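Local coordinates for LbaCas13a H328A (C2c2) (Lachnospiraceae bacterium NK4A179, PDB 5WLH), which binds and probably processes CRISPR precursor RNA and, guided by the mature crRNA, probably cleaves target and bystander RNA as a Cas13a nuclease, at residues Arg911-Leu925 and Ile960-Cys974. Numbering follows the deposited sequence.
Sequences RFLSPAQANHMLGFL and ITDVDAVIDLSVKLC. With nucleotides of chain B.
An antiparallel helix pair beside the bound guide RNA packs the start of helix 915-941 against helix 960-974, with A918 against V971 near its middle. The axes of the two helical segments approach to 8.3 Å at 159°, and alanine suits the crossing because its methyl lets the backbones close in: A918 CB lies 3.6 Å from V971 CG2. One turn on, L922 is a knob in the hole formed by D964, I967, D968 and V971, and leucine's forked end suits it. With its CG anti to the backbone N (chi1 -170°), it sends CD1 towards the D964 carboxylate, while CD2 rests near D968 CB. I967 turns CG2 to L922 CB and CD1 to M921 CG at 3.9 Å. L925 lays CD2 on the backbone of D964.

The loop between helices 901-911 and 915-941 packs at the opposite end, where S914 and Q917 form a capping box: Q917 N donates to S914 OG (3.0 Å), and S914 N to Q917 OE1. Serine's short hydroxyl suits this N-cap, and proline the first turn, which needs no backbone N-H; P915 lays CG near C974 O. The small thiol of C974 fits close to the R911 carbonyl, SG to O 3.1 Å. R911, at the end of helix 901-911, reaches along helix 960-974 by a chain bent at chi2 (65°), laying one guanidinium face over L973 CB, 3.4 Å above the plane. R911 NH1 donates to a water within reach of L973 O, and R911 NE pairs with E631. A methionine here would probably leave E631 without its charged mate and the water without this donor.

V971 CG1 approaches the ribose O4' of U35 of chain B at 3.3 Å, and N919 ND2 lies 3.5 Å from C5 of its base. The backbone of P915 and A916 runs past the uracil O2, A916 N being the nearer.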
# COMPACT_ATOMS: atom_id res chain seq x y z
N ARG A 911 -1.55 13.43 -18.97
CA ARG A 911 -1.01 14.72 -19.40
C ARG A 911 -1.35 15.83 -18.41
O ARG A 911 -0.62 16.82 -18.33
CB ARG A 911 -1.53 15.06 -20.80
CG ARG A 911 -0.82 16.25 -21.45
CD ARG A 911 0.64 15.97 -21.73
NE ARG A 911 1.23 17.12 -22.42
CZ ARG A 911 1.79 18.16 -21.80
NH1 ARG A 911 1.87 18.23 -20.48
NH2 ARG A 911 2.29 19.15 -22.53
N PHE A 912 -2.46 15.69 -17.68
CA PHE A 912 -2.88 16.71 -16.73
C PHE A 912 -2.34 16.47 -15.33
O PHE A 912 -2.80 17.10 -14.38
CB PHE A 912 -4.41 16.79 -16.70
CG PHE A 912 -4.95 17.76 -17.70
CD1 PHE A 912 -5.00 19.11 -17.41
CD2 PHE A 912 -5.32 17.33 -18.96
CE1 PHE A 912 -5.44 20.01 -18.35
CE2 PHE A 912 -5.78 18.22 -19.91
CZ PHE A 912 -5.84 19.57 -19.60
N LEU A 913 -1.36 15.58 -15.18
CA LEU A 913 -0.75 15.34 -13.88
C LEU A 913 0.48 16.22 -13.69
O LEU A 913 1.02 16.76 -14.65
CB LEU A 913 -0.35 13.87 -13.75
CG LEU A 913 -1.46 12.84 -13.87
CD1 LEU A 913 -0.86 11.44 -13.81
CD2 LEU A 913 -2.49 13.07 -12.74
N SER A 914 0.91 16.36 -12.44
CA SER A 914 2.24 16.90 -12.22
C SER A 914 3.27 15.92 -12.79
O SER A 914 2.97 14.74 -12.97
CB SER A 914 2.50 17.11 -10.72
OG SER A 914 2.67 15.85 -10.11
N PRO A 915 4.49 16.40 -13.09
CA PRO A 915 5.54 15.48 -13.56
C PRO A 915 5.78 14.34 -12.59
O PRO A 915 5.97 13.20 -13.02
CB PRO A 915 6.78 16.37 -13.68
CG PRO A 915 6.26 17.76 -13.78
CD PRO A 915 4.94 17.81 -13.08
N ALA A 916 5.79 14.62 -11.29
CA ALA A 916 6.02 13.56 -10.32
C ALA A 916 4.89 12.56 -10.34
O ALA A 916 5.11 11.35 -10.21
CB ALA A 916 6.19 14.15 -8.92
N GLN A 917 3.66 13.04 -10.48
CA GLN A 917 2.52 12.13 -10.53
C GLN A 917 2.55 11.30 -11.80
O GLN A 917 2.30 10.09 -11.75
CB GLN A 917 1.21 12.91 -10.45
CG GLN A 917 0.97 13.44 -9.06
CD GLN A 917 -0.23 14.30 -9.03
OE1 GLN A 917 -0.53 15.00 -10.01
NE2 GLN A 917 -0.95 14.25 -7.92
N ALA A 918 2.87 11.92 -12.94
CA ALA A 918 2.93 11.13 -14.17
C ALA A 918 4.01 10.07 -14.07
O ALA A 918 3.82 8.93 -14.52
CB ALA A 918 3.18 12.05 -15.37
N ASN A 919 5.14 10.42 -13.45
CA ASN A 919 6.21 9.45 -13.25
C ASN A 919 5.72 8.30 -12.38
O ASN A 919 6.01 7.13 -12.66
CB ASN A 919 7.43 10.13 -12.61
CG ASN A 919 8.55 9.14 -12.29
OD1 ASN A 919 9.22 8.67 -13.20
ND2 ASN A 919 8.75 8.83 -11.00
N HIS A 920 5.01 8.62 -11.30
CA HIS A 920 4.44 7.58 -10.45
C HIS A 920 3.45 6.71 -11.22
O HIS A 920 3.45 5.48 -11.08
CB HIS A 920 3.72 8.21 -9.25
CG HIS A 920 4.62 8.73 -8.18
ND1 HIS A 920 5.79 8.10 -7.80
CD2 HIS A 920 4.50 9.81 -7.36
CE1 HIS A 920 6.36 8.78 -6.83
NE2 HIS A 920 5.60 9.82 -6.54
N MET A 921 2.58 7.33 -12.02
CA MET A 921 1.65 6.57 -12.84
C MET A 921 2.39 5.63 -13.77
O MET A 921 2.03 4.46 -13.89
CB MET A 921 0.75 7.52 -13.64
CG MET A 921 -0.35 6.82 -14.43
SD MET A 921 -1.30 8.10 -15.30
CE MET A 921 -2.86 7.27 -15.57
N LEU A 922 3.45 6.11 -14.40
CA LEU A 922 4.25 5.24 -15.26
C LEU A 922 4.84 4.08 -14.45
O LEU A 922 4.85 2.93 -14.92
CB LEU A 922 5.36 6.05 -15.92
CG LEU A 922 6.14 5.37 -17.03
CD1 LEU A 922 5.20 4.72 -18.05
CD2 LEU A 922 7.03 6.43 -17.69
N GLY A 923 5.31 4.36 -13.24
CA GLY A 923 5.86 3.31 -12.40
C GLY A 923 4.82 2.26 -12.04
O GLY A 923 5.12 1.07 -11.97
N PHE A 924 3.57 2.69 -11.80
CA PHE A 924 2.51 1.73 -11.50
C PHE A 924 2.21 0.85 -12.70
O PHE A 924 1.91 -0.34 -12.56
CB PHE A 924 1.25 2.47 -11.05
CG PHE A 924 1.30 2.94 -9.61
CD1 PHE A 924 1.66 2.06 -8.61
CD2 PHE A 924 0.99 4.25 -9.27
CE1 PHE A 924 1.72 2.49 -7.27
CE2 PHE A 924 1.03 4.67 -7.94
CZ PHE A 924 1.38 3.79 -6.96
N LEU A 925 2.24 1.43 -13.90
CA LEU A 925 2.07 0.63 -15.10
C LEU A 925 3.17 -0.42 -15.19
O LEU A 925 2.90 -1.59 -15.49
CB LEU A 925 2.07 1.51 -16.33
CG LEU A 925 1.85 0.72 -17.62
CD1 LEU A 925 0.40 0.29 -17.67
CD2 LEU A 925 2.21 1.58 -18.84
N ILE A 960 0.10 -2.36 -23.76
CA ILE A 960 0.77 -1.70 -22.65
C ILE A 960 1.94 -0.86 -23.14
O ILE A 960 2.22 0.21 -22.60
CB ILE A 960 1.20 -2.72 -21.59
CG1 ILE A 960 -0.03 -3.26 -20.86
CG2 ILE A 960 2.19 -2.07 -20.58
CD1 ILE A 960 0.23 -4.55 -20.10
N THR A 961 2.65 -1.34 -24.17
CA THR A 961 3.77 -0.58 -24.73
C THR A 961 3.30 0.78 -25.26
O THR A 961 4.03 1.77 -25.15
CB THR A 961 4.48 -1.38 -25.82
OG1 THR A 961 4.95 -2.62 -25.27
CG2 THR A 961 5.68 -0.61 -26.39
N ASP A 962 2.09 0.84 -25.83
CA ASP A 962 1.56 2.13 -26.27
C ASP A 962 1.17 3.00 -25.09
O ASP A 962 1.42 4.21 -25.09
CB ASP A 962 0.35 1.94 -27.18
CG ASP A 962 0.73 1.39 -28.54
OD1 ASP A 962 1.93 1.44 -28.89
OD2 ASP A 962 -0.18 0.91 -29.23
N VAL A 963 0.52 2.41 -24.09
CA VAL A 963 0.16 3.17 -22.90
C VAL A 963 1.40 3.75 -22.26
O VAL A 963 1.43 4.92 -21.87
CB VAL A 963 -0.60 2.29 -21.89
CG1 VAL A 963 -0.96 3.13 -20.66
CG2 VAL A 963 -1.86 1.75 -22.55
N ASP A 964 2.43 2.91 -22.14
CA ASP A 964 3.71 3.33 -21.60
C ASP A 964 4.25 4.54 -22.34
O ASP A 964 4.59 5.55 -21.73
CB ASP A 964 4.69 2.16 -21.66
CG ASP A 964 5.95 2.42 -20.86
OD1 ASP A 964 6.78 3.25 -21.30
OD2 ASP A 964 6.11 1.82 -19.76
N ALA A 965 4.30 4.46 -23.68
CA ALA A 965 4.85 5.56 -24.46
C ALA A 965 4.03 6.82 -24.28
O ALA A 965 4.58 7.93 -24.24
CB ALA A 965 4.90 5.17 -25.94
N VAL A 966 2.71 6.68 -24.17
CA VAL A 966 1.87 7.86 -23.99
C VAL A 966 2.14 8.50 -22.64
O VAL A 966 2.32 9.72 -22.54
CB VAL A 966 0.39 7.47 -24.12
CG1 VAL A 966 -0.46 8.60 -23.64
CG2 VAL A 966 0.05 7.13 -25.58
N ILE A 967 2.14 7.70 -21.57
CA ILE A 967 2.39 8.27 -20.25
C ILE A 967 3.77 8.89 -20.20
O ILE A 967 3.96 9.97 -19.65
CB ILE A 967 2.20 7.22 -19.15
CG1 ILE A 967 0.79 6.65 -19.17
CG2 ILE A 967 2.47 7.88 -17.78
CD1 ILE A 967 0.55 5.63 -18.06
N ASP A 968 4.76 8.19 -20.77
CA ASP A 968 6.13 8.70 -20.81
C ASP A 968 6.19 10.05 -21.52
O ASP A 968 6.92 10.96 -21.09
CB ASP A 968 7.04 7.68 -21.49
CG ASP A 968 8.45 8.21 -21.70
OD1 ASP A 968 9.27 8.09 -20.78
OD2 ASP A 968 8.73 8.74 -22.80
N LEU A 969 5.41 10.20 -22.60
CA LEU A 969 5.32 11.49 -23.27
C LEU A 969 4.81 12.55 -22.31
O LEU A 969 5.37 13.65 -22.23
CB LEU A 969 4.44 11.39 -24.52
CG LEU A 969 4.08 12.71 -25.20
CD1 LEU A 969 4.12 12.60 -26.73
CD2 LEU A 969 2.70 13.22 -24.74
N SER A 970 3.80 12.21 -21.50
CA SER A 970 3.29 13.14 -20.50
C SER A 970 4.34 13.45 -19.44
O SER A 970 4.51 14.62 -19.06
CB SER A 970 2.02 12.57 -19.86
OG SER A 970 0.95 12.65 -20.77
N VAL A 971 5.05 12.44 -18.93
CA VAL A 971 6.08 12.70 -17.93
C VAL A 971 7.02 13.80 -18.42
O VAL A 971 7.29 14.78 -17.73
CB VAL A 971 6.86 11.42 -17.60
CG1 VAL A 971 8.07 11.74 -16.69
CG2 VAL A 971 5.98 10.39 -16.93
N LYS A 972 7.50 13.63 -19.65
CA LYS A 972 8.48 14.56 -20.21
C LYS A 972 7.87 15.93 -20.44
O LYS A 972 8.46 16.96 -20.06
CB LYS A 972 9.04 13.98 -21.51
CG LYS A 972 10.00 12.80 -21.28
CD LYS A 972 10.03 11.85 -22.45
CE LYS A 972 11.20 10.86 -22.36
NZ LYS A 972 11.06 9.74 -23.37
N LEU A 973 6.67 15.97 -21.02
CA LEU A 973 6.07 17.26 -21.37
C LEU A 973 5.47 17.97 -20.16
O LEU A 973 5.46 19.21 -20.12
CB LEU A 973 5.03 17.05 -22.47
CG LEU A 973 5.58 16.61 -23.84
CD1 LEU A 973 4.52 16.66 -24.91
CD2 LEU A 973 6.76 17.50 -24.26
N CYS A 974 4.98 17.24 -19.15
CA CYS A 974 4.49 17.91 -17.95
C CYS A 974 5.60 18.69 -17.27
O CYS A 974 5.34 19.74 -16.66
CB CYS A 974 3.90 16.89 -16.97
SG CYS A 974 2.35 16.20 -17.61
P U B 35 13.10 9.78 -15.01
OP1 U B 35 12.19 8.62 -15.14
OP2 U B 35 14.00 9.98 -16.18
O5' U B 35 12.29 11.11 -14.75
C5' U B 35 11.65 11.81 -15.80
C4' U B 35 11.07 13.08 -15.26
O4' U B 35 10.08 12.78 -14.26
C3' U B 35 12.07 13.96 -14.53
O3' U B 35 12.82 14.73 -15.44
C2' U B 35 11.19 14.79 -13.61
O2' U B 35 10.64 15.90 -14.30
C1' U B 35 10.05 13.80 -13.28
N1 U B 35 10.26 13.17 -11.96
C2 U B 35 9.82 13.91 -10.88
O2 U B 35 9.26 14.99 -10.99
N3 U B 35 10.03 13.32 -9.66
C4 U B 35 10.65 12.12 -9.42
O4 U B 35 10.77 11.75 -8.25
C5 U B 35 11.09 11.42 -10.58
C6 U B 35 10.88 11.96 -11.79
O HOH W 1 2.84 20.97 -20.05
O HOH W 2 5.09 21.05 -21.95